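Local coordinates for protein membrane-bound protease PH1510 (Pyrococcus horikoshii, PDB 6M4B) that cleaves substrates such as casein and the stomatin homolog PH1511 near hydrophobic or aromatic residues, this chain being its N-terminal serine protease domain, at residues 29-34 with 61-66; 40-45 with 68-73. The protein carries 1 engineered substitution. All blocks are in the same frame, centred on the assembly; numbering follows the deposited sequence.

Contact 1. Residues 29-34 with 61-66; sequences RYITIA and QRIQQS
One face of the Arg62 guanidinium lies against the CG2 methyl of Ile31, which sits 3.6 Å above the plane and displaced from its centre; at the edge, within the plane, stands the hydroxyl of Thr32. Arg62 NH2 donates to Thr32 OG1, itself also bonded to the carbonyl of Asp28, over 3.1 Å, only 5° out of the guanidinium plane but with a bent N-H...O angle of 148°. Asp28 OD1 forms a salt bridge to Arg62 NE, and Glu35 OE1 one to NH2, so the group is gripped from several points along its rim and its rotation is restricted. Here helix 21-36 packs beside the C-terminal end of helix 53-64, two helices of the ClpP/crotonase-type alpha/beta domain. A turn at chi2 (61°) bends the Arg62 chain, which runs antiparallel alongside Ile31 and lets the flat end reach Thr32. With an alanine in place of Arg62, Asp28 and Glu35 would probably lose their cationic mate and Thr32 OG1 its donor. Deeper in, Ile31 CD1 meets Ile63 CG1 at 4.0 Å, the two side chains crossing at about a right angle. The CG2 methyl of Ile31 also approaches Ser66 OG (3.5 Å), a hydroxyl hydrogen-bonded to the carbonyl of Ile68.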
loop_
_atom_site.group_PDB
_atom_site.type_symbol
_atom_site.label_atom_id
_atom_site.label_comp_id
_atom_site.label_asym_id
_atom_site.label_seq_id
_atom_site.Cartn_x
_atom_site.Cartn_y
_atom_site.Cartn_z
ATOM N N ARG A 29 5.818 17.724 -0.434
ATOM C CA ARG A 29 5.845 19.154 -0.095
ATOM C C ARG A 29 4.510 19.797 -0.460
ATOM O O ARG A 29 3.880 20.418 0.404
ATOM C CB ARG A 29 7.023 19.871 -0.797
ATOM C CG ARG A 29 7.174 21.362 -0.482
ATOM C CD ARG A 29 8.430 21.993 -1.169
ATOM N NE ARG A 29 8.242 23.446 -1.355
ATOM C CZ ARG A 29 7.646 24.034 -2.402
ATOM N NH1 ARG A 29 7.547 25.363 -2.434
ATOM N NH2 ARG A 29 7.145 23.326 -3.414
ATOM N N TYR A 30 4.078 19.610 -1.715
ATOM C CA TYR A 30 2.826 20.199 -2.207
ATOM C C TYR A 30 1.603 19.748 -1.371
ATOM O O TYR A 30 0.736 20.538 -1.010
ATOM C CB TYR A 30 2.590 19.823 -3.668
ATOM C CG TYR A 30 3.529 20.436 -4.686
ATOM C CD1 TYR A 30 3.877 21.785 -4.634
ATOM C CD2 TYR A 30 4.031 19.677 -5.750
ATOM C CE1 TYR A 30 4.717 22.354 -5.593
ATOM C CE2 TYR A 30 4.866 20.233 -6.716
ATOM C CZ TYR A 30 5.216 21.580 -6.629
ATOM O OH TYR A 30 6.045 22.157 -7.579
ATOM N N ILE A 31 1.532 18.469 -1.057
ATOM C CA ILE A 31 0.395 17.964 -0.282
ATOM C C ILE A 31 0.474 18.491 1.149
ATOM O O ILE A 31 -0.548 18.840 1.742
ATOM C CB ILE A 31 0.317 16.415 -0.334
ATOM C CG1 ILE A 31 0.044 15.944 -1.758
ATOM C CG2 ILE A 31 -0.772 15.883 0.588
ATOM C CD1 ILE A 31 0.287 14.465 -2.006
ATOM N N THR A 32 1.680 18.541 1.721
ATOM C CA THR A 32 1.819 19.019 3.120
ATOM C C THR A 32 1.342 20.469 3.235
ATOM O O THR A 32 0.538 20.819 4.124
ATOM C CB THR A 32 3.268 18.892 3.667
ATOM O OG1 THR A 32 3.711 17.538 3.519
ATOM C CG2 THR A 32 3.297 19.239 5.141
ATOM N N ILE A 33 1.772 21.286 2.295
ATOM C CA ILE A 33 1.331 22.681 2.252
ATOM C C ILE A 33 -0.195 22.772 2.240
ATOM O O ILE A 33 -0.794 23.411 3.093
ATOM C CB ILE A 33 1.932 23.428 1.042
ATOM C CG1 ILE A 33 3.429 23.634 1.257
ATOM C CG2 ILE A 33 1.253 24.787 0.870
ATOM C CD1 ILE A 33 4.195 24.074 0.018
ATOM N N ALA A 34 -0.820 22.088 1.285
ATOM C CA ALA A 34 -2.262 22.120 1.155
ATOM C C ALA A 34 -2.979 21.609 2.403
ATOM O O ALA A 34 -4.035 22.132 2.753
ATOM C CB ALA A 34 -2.683 21.306 -0.062
ATOM N N GLN A 61 1.175 5.976 -1.401
ATOM C CA GLN A 61 0.861 5.899 0.020
ATOM C C GLN A 61 0.744 7.301 0.654
ATOM O O GLN A 61 -0.032 7.505 1.570
ATOM C CB GLN A 61 1.878 5.036 0.791
ATOM C CG GLN A 61 1.183 4.072 1.776
ATOM C CD GLN A 61 1.638 4.239 3.180
ATOM O OE1 GLN A 61 2.221 5.262 3.528
ATOM N NE2 GLN A 61 1.350 3.260 4.010
ATOM N N ARG A 62 1.514 8.252 0.175
ATOM C CA ARG A 62 1.356 9.634 0.662
ATOM C C ARG A 62 -0.046 10.190 0.330
ATOM O O ARG A 62 -0.697 10.778 1.185
ATOM C CB ARG A 62 2.418 10.527 0.051
ATOM C CG ARG A 62 2.434 11.951 0.547
ATOM C CD ARG A 62 2.686 12.001 2.030
ATOM N NE ARG A 62 2.620 13.355 2.521
ATOM C CZ ARG A 62 1.568 13.946 3.076
ATOM N NH1 ARG A 62 0.384 13.331 3.206
ATOM N NH2 ARG A 62 1.710 15.200 3.519
ATOM N N ILE A 63 -0.494 9.946 -0.890
ATOM C CA ILE A 63 -1.843 10.323 -1.291
ATOM C C ILE A 63 -2.889 9.616 -0.434
ATOM O O ILE A 63 -3.819 10.254 0.065
ATOM C CB ILE A 63 -2.052 10.057 -2.776
ATOM C CG1 ILE A 63 -1.170 11.033 -3.565
ATOM C CG2 ILE A 63 -3.520 10.177 -3.178
ATOM C CD1 ILE A 63 -0.987 10.682 -5.004
ATOM N N GLN A 64 -2.715 8.326 -0.182
ATOM C CA GLN A 64 -3.704 7.602 0.578
ATOM C C GLN A 64 -3.863 8.098 2.009
ATOM O O GLN A 64 -4.941 7.979 2.553
ATOM C CB GLN A 64 -3.407 6.099 0.582
ATOM C CG GLN A 64 -3.709 5.406 -0.751
ATOM C CD GLN A 64 -3.319 3.925 -0.728
ATOM O OE1 GLN A 64 -2.343 3.540 -0.062
ATOM N NE2 GLN A 64 -4.064 3.091 -1.455
ATOM N N GLN A 65 -2.776 8.553 2.635
ATOM C CA GLN A 65 -2.790 9.097 4.005
ATOM C C GLN A 65 -3.095 10.606 4.022
ATOM O O GLN A 65 -3.127 11.187 5.075
ATOM C CB GLN A 65 -1.420 8.892 4.715
ATOM C CG GLN A 65 -0.833 7.471 4.779
ATOM C CD GLN A 65 -1.578 6.544 5.725
ATOM O OE1 GLN A 65 -2.782 6.337 5.599
ATOM N NE2 GLN A 65 -0.853 5.952 6.659
ATOM N N SER A 66 -3.212 11.233 2.861
ATOM C CA SER A 66 -3.482 12.660 2.767
ATOM C C SER A 66 -4.693 13.030 3.578
ATOM O O SER A 66 -5.695 12.355 3.539
ATOM C CB SER A 66 -3.683 13.115 1.303
ATOM O OG SER A 66 -3.924 14.522 1.249
#

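Contact 2. Residues 40-45 with 68-73; sequences EAIIIE and IPVIIY
Strands 41-47 and 70-74 are the two parallel strands of a beta-alpha-beta unit whose connecting helix is 53-64, and they lie next to each other inside the parallel sheet of the protease domain. Four backbone bonds join them: Ile42 N to Pro69 O, Ile71 N to Ile42 O, Ile44 N to Ile71 O and Tyr73 N to Ile44 O, each 2.9 Å long. The first three point nearly straight at their carbonyls, whereas the Tyr73 N-H comes to Ile44 O tilted 27° from the carbonyl plane. CA-H...O contacts add to these, among them Glu45 CA to Tyr73 O at 3.1 Å.

Ile42, Ile44, Val70 and Ile72 share one face. Ile42 and Val70 lie side by side, with CG2 against CG2 at 4.0 Å, while Ile44 reaches obliquely to Val70, its CD1 meeting CG1 there. With Ile42 CG1 anti to the backbone N (chi1 -177°), CG2 falls between that N and the carbonyl carbon, beside both Val70 CG2 and Ile68 CD1. Helix 21-36 packs on this face through Phe27, Tyr30 and Ala34.

Ile43, Ile71, Glu45 and Tyr73 share the other face, where helix 175-182 lies. Ile43 CG2 rests 3.8 Å from Tyr73 CB, and Glu45 CG comes as close to Tyr73 CD2, the ring and carboxylate planes standing 63° apart. The Tyr73 hydroxyl bonds to the carbonyl of Ala172.

Between the strands, backbone amides and carbonyls satisfy one another in a buried setting, while branched aliphatic side chains pack on one face, and Ile43 and Ile71 pack beside Glu45 and Tyr73 on the other. Glu45 meets Tyr73 through its aliphatic CG, and this pair contributes packing rather than a polar bond across the strands.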
loop_
_atom_site.group_PDB
_atom_site.type_symbol
_atom_site.label_atom_id
_atom_site.label_comp_id
_atom_site.label_asym_id
_atom_site.label_seq_id
_atom_site.Cartn_x
_atom_site.Cartn_y
_atom_site.Cartn_z
ATOM N N GLU A 40 -9.497 22.530 0.592
ATOM C CA GLU A 40 -10.591 21.684 0.179
ATOM C C GLU A 40 -10.085 20.480 -0.637
ATOM O O GLU A 40 -10.710 19.442 -0.644
ATOM C CB GLU A 40 -11.568 22.526 -0.655
ATOM C CG GLU A 40 -12.743 21.795 -1.299
ATOM C CD GLU A 40 -13.676 21.189 -0.303
ATOM O OE1 GLU A 40 -14.481 20.312 -0.684
ATOM O OE2 GLU A 40 -13.582 21.556 0.883
ATOM N N ALA A 41 -9.002 20.685 -1.378
ATOM C CA ALA A 41 -8.419 19.680 -2.294
ATOM C C ALA A 41 -7.132 20.235 -2.864
ATOM O O ALA A 41 -6.961 21.465 -2.927
ATOM C CB ALA A 41 -9.369 19.311 -3.445
ATOM N N ILE A 42 -6.255 19.334 -3.310
ATOM C CA ILE A 42 -5.106 19.730 -4.119
ATOM C C ILE A 42 -5.198 19.003 -5.455
ATOM O O ILE A 42 -5.453 17.804 -5.492
ATOM C CB ILE A 42 -3.768 19.477 -3.405
ATOM C CG1 ILE A 42 -2.605 19.986 -4.279
ATOM C CG2 ILE A 42 -3.574 18.027 -3.014
ATOM C CD1 ILE A 42 -1.270 19.854 -3.599
ATOM N N ILE A 43 -5.042 19.746 -6.540
ATOM C CA ILE A 43 -5.025 19.213 -7.889
ATOM C C ILE A 43 -3.563 19.158 -8.329
ATOM O O ILE A 43 -2.820 20.121 -8.201
ATOM C CB ILE A 43 -5.790 20.077 -8.884
ATOM C CG1 ILE A 43 -7.291 20.098 -8.512
ATOM C CG2 ILE A 43 -5.612 19.532 -10.312
ATOM C CD1 ILE A 43 -8.070 21.219 -9.189
ATOM N N ILE A 44 -3.153 17.996 -8.810
ATOM C CA ILE A 44 -1.821 17.805 -9.295
ATOM C C ILE A 44 -1.931 17.508 -10.753
ATOM O O ILE A 44 -2.483 16.491 -11.134
ATOM C CB ILE A 44 -1.098 16.737 -8.492
ATOM C CG1 ILE A 44 -0.857 17.324 -7.102
ATOM C CG2 ILE A 44 0.194 16.340 -9.193
ATOM C CD1 ILE A 44 -0.303 16.357 -6.116
ATOM N N GLU A 45 -1.412 18.445 -11.552
ATOM C CA GLU A 45 -1.370 18.336 -13.004
ATOM C C GLU A 45 -0.164 17.461 -13.359
ATOM O O GLU A 45 0.976 17.845 -13.113
ATOM C CB GLU A 45 -1.247 19.709 -13.652
ATOM C CG GLU A 45 -2.540 20.517 -13.574
ATOM C CD GLU A 45 -2.384 21.974 -14.028
ATOM O OE1 GLU A 45 -1.237 22.409 -14.258
ATOM O OE2 GLU A 45 -3.405 22.690 -14.135
ATOM N N ILE A 68 -6.331 15.701 2.991
ATOM C CA ILE A 68 -7.233 16.345 2.050
ATOM C C ILE A 68 -7.301 15.568 0.745
ATOM O O ILE A 68 -6.364 14.856 0.396
ATOM C CB ILE A 68 -6.811 17.797 1.754
ATOM C CG1 ILE A 68 -5.499 17.835 1.007
ATOM C CG2 ILE A 68 -6.716 18.591 3.067
ATOM C CD1 ILE A 68 -5.113 19.224 0.585
ATOM N N PRO A 69 -8.411 15.712 0.016
ATOM C CA PRO A 69 -8.477 15.068 -1.296
ATOM C C PRO A 69 -7.355 15.518 -2.258
ATOM O O PRO A 69 -7.088 16.681 -2.378
ATOM C CB PRO A 69 -9.858 15.499 -1.816
ATOM C CG PRO A 69 -10.656 15.842 -0.584
ATOM C CD PRO A 69 -9.685 16.380 0.393
ATOM N N VAL A 70 -6.708 14.552 -2.895
ATOM C CA VAL A 70 -5.769 14.718 -3.997
ATOM C C VAL A 70 -6.407 14.292 -5.337
ATOM O O VAL A 70 -6.833 13.121 -5.526
ATOM C CB VAL A 70 -4.512 13.852 -3.794
ATOM C CG1 VAL A 70 -3.452 14.171 -4.863
ATOM C CG2 VAL A 70 -3.963 14.074 -2.408
ATOM N N ILE A 71 -6.446 15.213 -6.272
ATOM C CA ILE A 71 -7.017 14.996 -7.590
ATOM C C ILE A 71 -5.819 14.920 -8.532
ATOM O O ILE A 71 -5.006 15.837 -8.571
ATOM C CB ILE A 71 -7.985 16.120 -7.975
ATOM C CG1 ILE A 71 -9.147 16.135 -6.978
ATOM C CG2 ILE A 71 -8.509 15.902 -9.386
ATOM C CD1 ILE A 71 -10.097 17.290 -7.141
ATOM N N ILE A 72 -5.732 13.833 -9.294
ATOM C CA ILE A 72 -4.691 13.687 -10.279
ATOM C C ILE A 72 -5.314 14.081 -11.613
ATOM O O ILE A 72 -6.329 13.524 -12.009
ATOM C CB ILE A 72 -4.111 12.246 -10.303
ATOM C CG1 ILE A 72 -3.445 11.909 -8.954
ATOM C CG2 ILE A 72 -3.124 12.108 -11.425
ATOM C CD1 ILE A 72 -2.250 12.732 -8.578
ATOM N N TYR A 73 -4.705 15.079 -12.257
ATOM C CA TYR A 73 -5.229 15.680 -13.456
ATOM C C TYR A 73 -4.168 15.524 -14.515
ATOM O O TYR A 73 -3.114 16.154 -14.442
ATOM C CB TYR A 73 -5.553 17.144 -13.238
ATOM C CG TYR A 73 -6.181 17.929 -14.407
ATOM C CD1 TYR A 73 -6.864 17.294 -15.427
ATOM C CD2 TYR A 73 -6.089 19.331 -14.461
ATOM C CE1 TYR A 73 -7.463 18.004 -16.447
ATOM C CE2 TYR A 73 -6.679 20.065 -15.501
ATOM C CZ TYR A 73 -7.394 19.412 -16.466
ATOM O OH TYR A 73 -8.005 20.117 -17.502
#

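In the fold
Contacts 1 and 2 are successive layers of one part of the domain, their centres about 9 Å apart, and their segments alternate along the chain. Helix 21-36 leads into strand 41-47, and helix 53-64 leads into strand 70-74. The helix pair of contact 1 packs directly on one face of the strand pair of contact 2: Ala34 CB is 3.3 Å from Ile68 CD1 and 4.0 Å from Ile42 CB, and Ile63 CG2 is 3.9 Å from Val70 CB. Both contacts lie away from the nucleophile position, here the engineered Ala83, and from Lys124, the proton donor/acceptor. Just after helix 53-64, Gln65 NE2 hydrogen-bonds to Asn58 of the second subunit.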